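Local coordinates for protein digeranylgeranylglycerophospholipid reductase (PDB 4OPC) that reduces the double bonds of the geranylgeranyl chains of archaeal membrane lipid precursors, using one bound FAD per subunit, to give saturated archaeols, at residues K38-N41 with R42-D45; L101-Q104 with R105-E109; I284-I287 with G288-F292. All blocks are in the same frame, centred on the assembly; numbering follows the deposited sequence.

Contact 1. Residues K38-N41 with R42-D45. With FDA (dihydroflavine-adenine dinucleotide), chain B.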
loop_
_atom_site.group_PDB
_atom_site.type_symbol
_atom_site.label_atom_id
_atom_site.label_comp_id
_atom_site.label_asym_id
_atom_site.label_seq_id
_atom_site.Cartn_x
_atom_site.Cartn_y
_atom_site.Cartn_z
ATOM N N LYS A 38 -19.097 -0.481 -5.727
ATOM C CA LYS A 38 -19.746 -1.218 -4.642
ATOM C C LYS A 38 -20.964 -0.481 -4.108
ATOM O O LYS A 38 -21.021 0.741 -4.159
ATOM C CB LYS A 38 -18.763 -1.421 -3.492
ATOM C CG LYS A 38 -17.640 -2.392 -3.810
ATOM C CD LYS A 38 -16.609 -2.442 -2.688
ATOM C CE LYS A 38 -15.499 -3.424 -3.034
ATOM N NZ LYS A 38 -14.547 -3.583 -1.905
ATOM N N PRO A 39 -21.932 -1.223 -3.559
ATOM C CA PRO A 39 -22.997 -0.541 -2.820
ATOM C C PRO A 39 -22.418 0.056 -1.546
ATOM O O PRO A 39 -21.435 -0.473 -1.003
ATOM C CB PRO A 39 -23.948 -1.682 -2.460
ATOM C CG PRO A 39 -23.095 -2.884 -2.408
ATOM C CD PRO A 39 -22.047 -2.686 -3.476
ATOM N N TRP A 40 -23.025 1.140 -1.083
ATOM C CA TRP A 40 -22.582 1.864 0.098
ATOM C C TRP A 40 -22.114 0.977 1.251
ATOM O O TRP A 40 -21.013 1.168 1.766
ATOM C CB TRP A 40 -23.707 2.769 0.595
ATOM C CG TRP A 40 -23.522 4.217 0.266
ATOM C CD1 TRP A 40 -24.219 4.954 -0.659
ATOM C CD2 TRP A 40 -22.593 5.118 0.879
ATOM N NE1 TRP A 40 -23.776 6.259 -0.654
ATOM C CE2 TRP A 40 -22.770 6.379 0.277
ATOM C CE3 TRP A 40 -21.635 4.980 1.889
ATOM C CZ2 TRP A 40 -22.024 7.497 0.655
ATOM C CZ3 TRP A 40 -20.891 6.085 2.253
ATOM C CH2 TRP A 40 -21.089 7.325 1.642
ATOM N N ASN A 41 -22.929 0.011 1.664
ATOM C CA ASN A 41 -22.580 -0.753 2.862
ATOM C C ASN A 41 -21.422 -1.727 2.682
ATOM O O ASN A 41 -20.974 -2.344 3.646
ATOM C CB ASN A 41 -23.798 -1.446 3.472
ATOM C CG ASN A 41 -24.484 -2.375 2.516
ATOM O OD1 ASN A 41 -23.916 -2.783 1.507
ATOM N ND2 ASN A 41 -25.739 -2.716 2.824
ATOM N N ARG A 42 -20.917 -1.850 1.459
ATOM C CA ARG A 42 -19.745 -2.684 1.214
ATOM C C ARG A 42 -18.502 -1.874 0.902
ATOM O O ARG A 42 -17.410 -2.426 0.820
ATOM C CB ARG A 42 -20.010 -3.669 0.082
ATOM C CG ARG A 42 -21.077 -4.687 0.406
ATOM C CD ARG A 42 -21.126 -5.777 -0.642
ATOM N NE ARG A 42 -19.933 -6.608 -0.557
ATOM C CZ ARG A 42 -19.909 -7.820 -0.020
ATOM N NH1 ARG A 42 -21.022 -8.359 0.462
ATOM N NH2 ARG A 42 -18.771 -8.496 0.025
ATOM N N ILE A 43 -18.638 -0.567 0.727
ATOM C CA ILE A 43 -17.466 0.240 0.412
ATOM C C ILE A 43 -16.444 0.130 1.537
ATOM O O ILE A 43 -16.780 0.258 2.719
ATOM C CB ILE A 43 -17.810 1.714 0.123
ATOM C CG1 ILE A 43 -18.692 1.802 -1.123
ATOM C CG2 ILE A 43 -16.525 2.521 -0.105
ATOM C CD1 ILE A 43 -19.295 3.184 -1.372
ATOM N N GLY A 44 -15.212 -0.180 1.158
ATOM C CA GLY A 44 -14.132 -0.328 2.114
ATOM C C GLY A 44 -13.859 -1.759 2.548
ATOM O O GLY A 44 -12.978 -1.982 3.382
ATOM N N ASP A 45 -14.576 -2.729 1.984
ATOM C CA ASP A 45 -14.491 -4.114 2.470
ATOM C C ASP A 45 -13.506 -5.029 1.732
ATOM O O ASP A 45 -13.583 -6.249 1.861
ATOM C CB ASP A 45 -15.885 -4.766 2.582
ATOM C CG ASP A 45 -16.436 -5.266 1.243
ATOM O OD1 ASP A 45 -15.858 -4.984 0.174
ATOM O OD2 ASP A 45 -17.499 -5.937 1.267
HETATM P PA FDA B . -9.185 -0.320 -2.560
HETATM O O1A FDA B . -9.027 -1.542 -3.378
HETATM O O2A FDA B . -9.433 -0.499 -1.067
HETATM O O5B FDA B . -10.381 0.539 -3.141
HETATM C C5B FDA B . -10.564 0.672 -4.565
HETATM C C4B FDA B . -12.014 1.002 -4.801
HETATM O O4B FDA B . -12.209 1.337 -6.190
HETATM C C3B FDA B . -12.997 -0.129 -4.481
HETATM O O3B FDA B . -13.935 0.273 -3.485
HETATM C C2B FDA B . -13.620 -0.475 -5.848
HETATM O O2B FDA B . -14.981 -0.864 -5.746
HETATM C C1B FDA B . -13.467 0.839 -6.599
HETATM N N9A FDA B . -13.418 0.770 -8.054
HETATM C C8A FDA B . -12.509 0.085 -8.823
HETATM N N7A FDA B . -12.656 0.271 -10.115
HETATM C C5A FDA B . -13.728 1.147 -10.200
HETATM C C6A FDA B . -14.351 1.777 -11.294
HETATM N N6A FDA B . -13.936 1.654 -12.557
HETATM N N1A FDA B . -15.358 2.634 -11.030
HETATM C C2A FDA B . -15.752 2.794 -9.763
HETATM N N3A FDA B . -15.218 2.288 -8.649
HETATM C C4A FDA B . -14.184 1.489 -8.938
HETATM N N1 FDA B . -2.621 -2.387 4.471
HETATM C C2 FDA B . -2.502 -1.870 5.737
HETATM O O2 FDA B . -2.270 -0.679 5.922
HETATM N N3 FDA B . -2.687 -2.734 6.784
HETATM C C4 FDA B . -2.870 -4.099 6.717
HETATM O O4 FDA B . -3.157 -4.727 7.734
HETATM C C4X FDA B . -2.921 -4.590 5.394
HETATM N N5 FDA B . -3.135 -5.922 5.194
HETATM C C5X FDA B . -3.521 -6.385 3.953
HETATM C C6 FDA B . -4.007 -7.675 3.800
HETATM C C7 FDA B . -4.485 -8.134 2.583
HETATM C C7M FDA B . -5.122 -9.498 2.506
HETATM C C8 FDA B . -4.436 -7.292 1.462
HETATM C C8M FDA B . -5.014 -7.738 0.139
HETATM C C9 FDA B . -3.929 -5.998 1.604
HETATM C C9A FDA B . -3.492 -5.529 2.837
HETATM N N10 FDA B . -3.013 -4.213 3.027
HETATM C C10 FDA B . -2.850 -3.729 4.307
HETATM C "C1'" FDA B . -2.988 -3.231 1.914
HETATM C "C2'" FDA B . -4.232 -2.325 1.958
HETATM O "O2'" FDA B . -5.413 -3.102 2.179
HETATM C "C3'" FDA B . -4.388 -1.567 0.638
HETATM O "O3'" FDA B . -3.129 -1.003 0.298
HETATM C "C4'" FDA B . -5.395 -0.408 0.662
HETATM O "O4'" FDA B . -6.639 -0.804 1.238
HETATM C "C5'" FDA B . -5.620 0.151 -0.724
HETATM O "O5'" FDA B . -6.645 1.164 -0.686
HETATM P P FDA B . -7.187 1.787 -2.045
HETATM O O1P FDA B . -8.198 2.791 -1.669
HETATM O O2P FDA B . -6.048 2.224 -2.953
HETATM O O3P FDA B . -7.860 0.559 -2.820
HETATM O O HOH W 1 -13.781 -0.975 -1.101
#
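Lys38 reaches over the turn that follows it and ends on the carboxylate of Asp45. Its CB rests 4.0 Å from Ile43 CG1, and CG comes to 3.6 Å from O2B of the dihydroflavine-adenine dinucleotide. With CG anti to the carbonyl carbon (chi1 -70°) and the chain beyond it extended, CD runs between Arg42 O and the ribose, and NZ arrives at Asp45 OD1 in a salt bridge of 2.8 Å, met nearly along the C-O axis of the carboxylate. The other carboxylate oxygen, OD2, is taken by Arg42 NE at 3.1 Å, so one aspartate ties two cations on the same loop. This loop follows strand 32-35 of the Rossmann-type FAD domain, whose Asp36 hydrogen-bonds the cofactor, consistent with the ribose-binding acidic residue after the second Rossmann strand, and accepts a hydrogen bond from Lys38 N. A water bonded to Lys38 NZ and Gly44 N joins the loop to the ribose hydroxyl O3B. Arg42 N bonds to Pro39 O, Ile43 N to Trp40 O at 3.1 Å, and a type II turn runs from Arg42 to Asp45, with Gly44 third. Ile43 CD1 lies 4.4 Å from Trp40 CE3, and both side chains pack on Leu107 of helix 99-112.

Contact 2. Residues L101-Q104 with R105-E109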
loop_
_atom_site.group_PDB
_atom_site.type_symbol
_atom_site.label_atom_id
_atom_site.label_comp_id
_atom_site.label_asym_id
_atom_site.label_seq_id
_atom_site.Cartn_x
_atom_site.Cartn_y
_atom_site.Cartn_z
ATOM N N LEU A 101 -16.477 0.185 8.185
ATOM C CA LEU A 101 -17.177 1.160 9.020
ATOM C C LEU A 101 -16.453 2.505 9.039
ATOM O O LEU A 101 -17.074 3.556 8.882
ATOM C CB LEU A 101 -17.353 0.624 10.438
ATOM C CG LEU A 101 -18.453 1.267 11.272
ATOM C CD1 LEU A 101 -19.813 0.876 10.715
ATOM C CD2 LEU A 101 -18.307 0.828 12.708
ATOM N N TYR A 102 -15.140 2.485 9.226
ATOM C CA TYR A 102 -14.381 3.725 9.213
ATOM C C TYR A 102 -14.407 4.403 7.843
ATOM O O TYR A 102 -14.669 5.609 7.747
ATOM C CB TYR A 102 -12.927 3.481 9.635
ATOM C CG TYR A 102 -12.110 4.745 9.552
ATOM C CD1 TYR A 102 -12.220 5.730 10.526
ATOM C CD2 TYR A 102 -11.260 4.974 8.474
ATOM C CE1 TYR A 102 -11.499 6.904 10.437
ATOM C CE2 TYR A 102 -10.530 6.140 8.379
ATOM C CZ TYR A 102 -10.649 7.104 9.361
ATOM O OH TYR A 102 -9.932 8.280 9.261
ATOM N N ASN A 103 -14.132 3.629 6.797
ATOM C CA ASN A 103 -14.133 4.121 5.422
ATOM C C ASN A 103 -15.478 4.776 5.080
ATOM O O ASN A 103 -15.517 5.869 4.492
ATOM C CB ASN A 103 -13.842 2.923 4.504
ATOM C CG ASN A 103 -13.344 3.303 3.124
ATOM O OD1 ASN A 103 -12.591 2.536 2.522
ATOM N ND2 ASN A 103 -13.775 4.443 2.594
ATOM N N GLN A 104 -16.573 4.125 5.453
ATOM C CA GLN A 104 -17.895 4.675 5.170
ATOM C C GLN A 104 -18.149 5.960 5.942
ATOM O O GLN A 104 -18.816 6.874 5.436
ATOM C CB GLN A 104 -18.985 3.629 5.423
ATOM C CG GLN A 104 -18.979 2.523 4.355
ATOM C CD GLN A 104 -19.699 1.263 4.779
ATOM O OE1 GLN A 104 -20.722 1.311 5.468
ATOM N NE2 GLN A 104 -19.168 0.116 4.363
ATOM N N ARG A 105 -17.637 6.048 7.166
ATOM C CA ARG A 105 -17.817 7.268 7.948
ATOM C C ARG A 105 -17.053 8.434 7.324
ATOM O O ARG A 105 -17.572 9.551 7.249
ATOM C CB ARG A 105 -17.399 7.066 9.408
ATOM C CG ARG A 105 -17.459 8.338 10.260
ATOM C CD ARG A 105 -16.397 8.247 11.357
ATOM N NE ARG A 105 -15.948 9.546 11.827
ATOM C CZ ARG A 105 -14.897 9.715 12.615
ATOM N NH1 ARG A 105 -14.190 8.659 13.013
ATOM N NH2 ARG A 105 -14.549 10.935 13.004
ATOM N N VAL A 106 -15.830 8.184 6.874
ATOM C CA VAL A 106 -15.064 9.202 6.159
ATOM C C VAL A 106 -15.850 9.694 4.950
ATOM O O VAL A 106 -15.987 10.894 4.741
ATOM C CB VAL A 106 -13.684 8.679 5.723
ATOM C CG1 VAL A 106 -12.967 9.689 4.839
ATOM C CG2 VAL A 106 -12.838 8.352 6.952
ATOM N N LEU A 107 -16.410 8.765 4.181
ATOM C CA LEU A 107 -17.197 9.141 3.009
ATOM C C LEU A 107 -18.450 9.922 3.376
ATOM O O LEU A 107 -18.769 10.912 2.723
ATOM C CB LEU A 107 -17.572 7.908 2.201
ATOM C CG LEU A 107 -16.416 7.260 1.455
ATOM C CD1 LEU A 107 -16.881 5.916 0.920
ATOM C CD2 LEU A 107 -15.959 8.162 0.332
ATOM N N LYS A 108 -19.162 9.492 4.414
ATOM C CA LYS A 108 -20.376 10.193 4.821
ATOM C C LYS A 108 -20.055 11.605 5.300
ATOM O O LYS A 108 -20.813 12.541 5.044
ATOM C CB LYS A 108 -21.130 9.394 5.881
ATOM C CG LYS A 108 -21.798 8.144 5.306
ATOM C CD LYS A 108 -22.502 7.316 6.369
ATOM C CE LYS A 108 -22.937 5.969 5.803
ATOM N NZ LYS A 108 -23.369 5.020 6.871
ATOM N N GLU A 109 -18.919 11.771 5.974
ATOM C CA GLU A 109 -18.526 13.107 6.410
ATOM C C GLU A 109 -18.115 13.979 5.229
ATOM O O GLU A 109 -18.486 15.145 5.169
ATOM C CB GLU A 109 -17.435 13.047 7.480
ATOM C CG GLU A 109 -17.979 12.500 8.783
ATOM C CD GLU A 109 -17.019 12.625 9.947
ATOM O OE1 GLU A 109 -15.990 13.327 9.814
ATOM O OE2 GLU A 109 -17.309 12.022 11.003
HETATM O O HOH W 2 -23.198 2.735 4.646
HETATM O O HOH W 3 -21.436 2.466 8.109
#
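Tyr102 and Val106 meet one turn apart on helix 99-112, which packs against helix 16-25 of the Rossmann-type FAD domain. CG2 of Val106 sits over one face of the Tyr102 ring, 3.8 Å from its centroid and displaced toward the rim near CE2 and CZ, a CH-pi contact. With CG anti to the backbone N (chi1 177°) the Tyr102 ring swings back toward Val106, although CB starts away from it; its OH is hydrogen-bonded to Pro63 O. Arg105 also approaches this ring, its guanidinium plane perpendicular to it and NH1 4.1 Å from CE1.

The Arg105 chain is extended to NE, which makes a nearly straight bond of 2.9 Å to Glu109 OE2. The oxygen lies in the guanidinium plane, yet is itself approached from above the carboxylate plane. NH1 hydrogen-bonds Tyr64 O and forms a salt bridge with Glu69 OE1, so two sides of the guanidinium are fixed and its rotation is restrained.

On the face toward helix 16-25, Asn103 and Leu107 run side by side and point the same way, with ND2 3.8 Å from Leu107 CD1 and bonded to Gly14 O in the glycine-rich stretch. Gln104 extends to give its NE2 to Ile43 O. Its OE1 takes bonds from two waters, each of which is weakly bonded to Lys108 NZ. Between these residues the backbone adds the regular helical bonds, of which Lys108 N to Gln104 O is the shortest at 2.8 Å, and Lys108 CG rests 3.2 Å from the same Gln104 O.

Contact 3. Residues I284-I287 with G288-F292. With FDA (dihydroflavine-adenine dinucleotide), chain B.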
loop_
_atom_site.group_PDB
_atom_site.type_symbol
_atom_site.label_atom_id
_atom_site.label_comp_id
_atom_site.label_asym_id
_atom_site.label_seq_id
_atom_site.Cartn_x
_atom_site.Cartn_y
_atom_site.Cartn_z
ATOM N N ILE A 284 -5.187 14.091 -14.787
ATOM C CA ILE A 284 -5.353 12.888 -13.963
ATOM C C ILE A 284 -4.261 12.738 -12.914
ATOM O O ILE A 284 -3.081 13.022 -13.169
ATOM C CB ILE A 284 -5.421 11.622 -14.841
ATOM C CG1 ILE A 284 -5.648 10.375 -13.988
ATOM C CG2 ILE A 284 -4.174 11.500 -15.737
ATOM C CD1 ILE A 284 -6.020 9.132 -14.802
ATOM N N ILE A 285 -4.673 12.301 -11.729
ATOM C CA ILE A 285 -3.756 11.883 -10.668
ATOM C C ILE A 285 -4.156 10.477 -10.246
ATOM O O ILE A 285 -5.354 10.160 -10.201
ATOM C CB ILE A 285 -3.806 12.849 -9.472
ATOM C CG1 ILE A 285 -3.070 14.147 -9.819
ATOM C CG2 ILE A 285 -3.240 12.195 -8.189
ATOM C CD1 ILE A 285 -3.245 15.237 -8.765
ATOM N N VAL A 286 -3.165 9.630 -9.957
ATOM C CA VAL A 286 -3.393 8.260 -9.530
ATOM C C VAL A 286 -2.924 8.088 -8.090
ATOM O O VAL A 286 -1.841 8.553 -7.727
ATOM C CB VAL A 286 -2.615 7.292 -10.442
ATOM C CG1 VAL A 286 -2.864 5.847 -10.031
ATOM C CG2 VAL A 286 -3.009 7.517 -11.893
ATOM N N ILE A 287 -3.740 7.429 -7.269
ATOM C CA ILE A 287 -3.440 7.274 -5.845
ATOM C C ILE A 287 -3.720 5.852 -5.352
ATOM O O ILE A 287 -4.335 5.037 -6.059
ATOM C CB ILE A 287 -4.199 8.302 -4.971
ATOM C CG1 ILE A 287 -5.710 8.105 -5.096
ATOM C CG2 ILE A 287 -3.813 9.731 -5.340
ATOM C CD1 ILE A 287 -6.508 8.981 -4.137
ATOM N N GLY A 288 -3.261 5.545 -4.143
ATOM C CA GLY A 288 -3.515 4.247 -3.542
ATOM C C GLY A 288 -2.880 3.080 -4.282
ATOM O O GLY A 288 -1.869 3.239 -4.988
ATOM N N ASP A 289 -3.474 1.900 -4.127
ATOM C CA ASP A 289 -2.935 0.711 -4.785
ATOM C C ASP A 289 -2.809 0.894 -6.299
ATOM O O ASP A 289 -1.903 0.318 -6.905
ATOM C CB ASP A 289 -3.794 -0.538 -4.525
ATOM C CG ASP A 289 -3.637 -1.108 -3.117
ATOM O OD1 ASP A 289 -2.826 -0.595 -2.321
ATOM O OD2 ASP A 289 -4.346 -2.101 -2.819
ATOM N N SER A 290 -3.715 1.656 -6.916
ATOM C CA SER A 290 -3.611 1.900 -8.349
ATOM C C SER A 290 -2.303 2.583 -8.713
ATOM O O SER A 290 -1.800 2.393 -9.811
ATOM C CB SER A 290 -4.793 2.744 -8.819
ATOM O OG SER A 290 -4.729 2.920 -10.223
ATOM N N GLY A 291 -1.774 3.388 -7.795
ATOM C CA GLY A 291 -0.497 4.057 -7.982
ATOM C C GLY A 291 0.659 3.367 -7.278
ATOM O O GLY A 291 1.738 3.943 -7.152
ATOM N N PHE A 292 0.422 2.151 -6.796
ATOM C CA PHE A 292 1.437 1.334 -6.111
ATOM C C PHE A 292 2.001 2.019 -4.863
ATOM O O PHE A 292 3.218 2.064 -4.679
ATOM C CB PHE A 292 2.595 0.930 -7.050
ATOM C CG PHE A 292 2.152 0.385 -8.386
ATOM C CD1 PHE A 292 1.030 -0.431 -8.504
ATOM C CD2 PHE A 292 2.872 0.700 -9.535
ATOM C CE1 PHE A 292 0.645 -0.936 -9.723
ATOM C CE2 PHE A 292 2.476 0.211 -10.768
ATOM C CZ PHE A 292 1.363 -0.600 -10.864
HETATM P PA FDA B . -9.185 -0.320 -2.560
HETATM O O1A FDA B . -9.027 -1.542 -3.378
HETATM O O2A FDA B . -9.433 -0.499 -1.067
HETATM O O5B FDA B . -10.381 0.539 -3.141
HETATM C C5B FDA B . -10.564 0.672 -4.565
HETATM C C4B FDA B . -12.014 1.002 -4.801
HETATM O O4B FDA B . -12.209 1.337 -6.190
HETATM C C3B FDA B . -12.997 -0.129 -4.481
HETATM O O3B FDA B . -13.935 0.273 -3.485
HETATM C C2B FDA B . -13.620 -0.475 -5.848
HETATM O O2B FDA B . -14.981 -0.864 -5.746
HETATM C C1B FDA B . -13.467 0.839 -6.599
HETATM N N9A FDA B . -13.418 0.770 -8.054
HETATM C C8A FDA B . -12.509 0.085 -8.823
HETATM N N7A FDA B . -12.656 0.271 -10.115
HETATM C C5A FDA B . -13.728 1.147 -10.200
HETATM C C6A FDA B . -14.351 1.777 -11.294
HETATM N N6A FDA B . -13.936 1.654 -12.557
HETATM N N1A FDA B . -15.358 2.634 -11.030
HETATM C C2A FDA B . -15.752 2.794 -9.763
HETATM N N3A FDA B . -15.218 2.288 -8.649
HETATM C C4A FDA B . -14.184 1.489 -8.938
HETATM N N1 FDA B . -2.621 -2.387 4.471
HETATM C C2 FDA B . -2.502 -1.870 5.737
HETATM O O2 FDA B . -2.270 -0.679 5.922
HETATM N N3 FDA B . -2.687 -2.734 6.784
HETATM C C4 FDA B . -2.870 -4.099 6.717
HETATM O O4 FDA B . -3.157 -4.727 7.734
HETATM C C4X FDA B . -2.921 -4.590 5.394
HETATM N N5 FDA B . -3.135 -5.922 5.194
HETATM C C5X FDA B . -3.521 -6.385 3.953
HETATM C C6 FDA B . -4.007 -7.675 3.800
HETATM C C7 FDA B . -4.485 -8.134 2.583
HETATM C C7M FDA B . -5.122 -9.498 2.506
HETATM C C8 FDA B . -4.436 -7.292 1.462
HETATM C C8M FDA B . -5.014 -7.738 0.139
HETATM C C9 FDA B . -3.929 -5.998 1.604
HETATM C C9A FDA B . -3.492 -5.529 2.837
HETATM N N10 FDA B . -3.013 -4.213 3.027
HETATM C C10 FDA B . -2.850 -3.729 4.307
HETATM C "C1'" FDA B . -2.988 -3.231 1.914
HETATM C "C2'" FDA B . -4.232 -2.325 1.958
HETATM O "O2'" FDA B . -5.413 -3.102 2.179
HETATM C "C3'" FDA B . -4.388 -1.567 0.638
HETATM O "O3'" FDA B . -3.129 -1.003 0.298
HETATM C "C4'" FDA B . -5.395 -0.408 0.662
HETATM O "O4'" FDA B . -6.639 -0.804 1.238
HETATM C "C5'" FDA B . -5.620 0.151 -0.724
HETATM O "O5'" FDA B . -6.645 1.164 -0.686
HETATM P P FDA B . -7.187 1.787 -2.045
HETATM O O1P FDA B . -8.198 2.791 -1.669
HETATM O O2P FDA B . -6.048 2.224 -2.953
HETATM O O3P FDA B . -7.860 0.559 -2.820
HETATM O O HOH W 4 -6.143 3.026 -5.567
#
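Val286 and Ser290 meet by van der Waals contact, a methyl against a hydroxyl oxygen: CG1 of Val286 lies 3.5 Å from Ser290 OG and as close to Gly291 N. Its place anti to the backbone N (chi1 -179°), beside the carbonyl carbon, turns this methyl to the onward chain. The hydroxyl itself is bonded to Glu156. One water bridges the two segments and the cofactor, donating to Ile287 O (2.7 Å) and to FDA O2P and accepting from Ser290 N. Direct bonds to the cofactor come from Asp289 at both ends. Its N donates to O2P at 2.8 Å, N-H...O angle 157°, and its OD1 accepts from the ribityl hydroxyl O3' at 2.7 Å, which anchors the reduced FAD at phosphate and ribityl together. Within the turn, Gly291 N bonds to Gly288 O and Phe292 N to Asp289 O. The bare CA of Gly288 lets the phosphate approach closely, 3.3 Å from O2P. Strand 284-286 lies in the six-stranded Rossmann-type sheet, beside and parallel to strand 153-156 and antiparallel to strand 280-281, and Ile287 packs on Ser308 and Ala312 of helix 302-322 and on Met333 of helix 332-357.

In the fold
Contacts 1 and 2 adjoin: the Gln104 amide probably bonds to both Ile43 O and Asn41 O, joining helix 99-112 to the loop after strand 32-35. Contact 3 is about 20 Å from each, centre to centre. Contact 1 is a surface contact of salt bridges over a hydrogen-bonded turn, contact 2 is partly buried and mixes apolar and ring packing with salt bridges, and contact 3 is wholly buried and relies on backbone amides, the Asp289 carboxylate, close-packed glycine and one water. Contact 1 meets the adenosine ribose by packing and through a water, contact 3 bonds the pyrophosphate and ribityl chain directly, and contact 2 approaches the cofactor only at second hand, through Asn103 and the glycine-rich stretch.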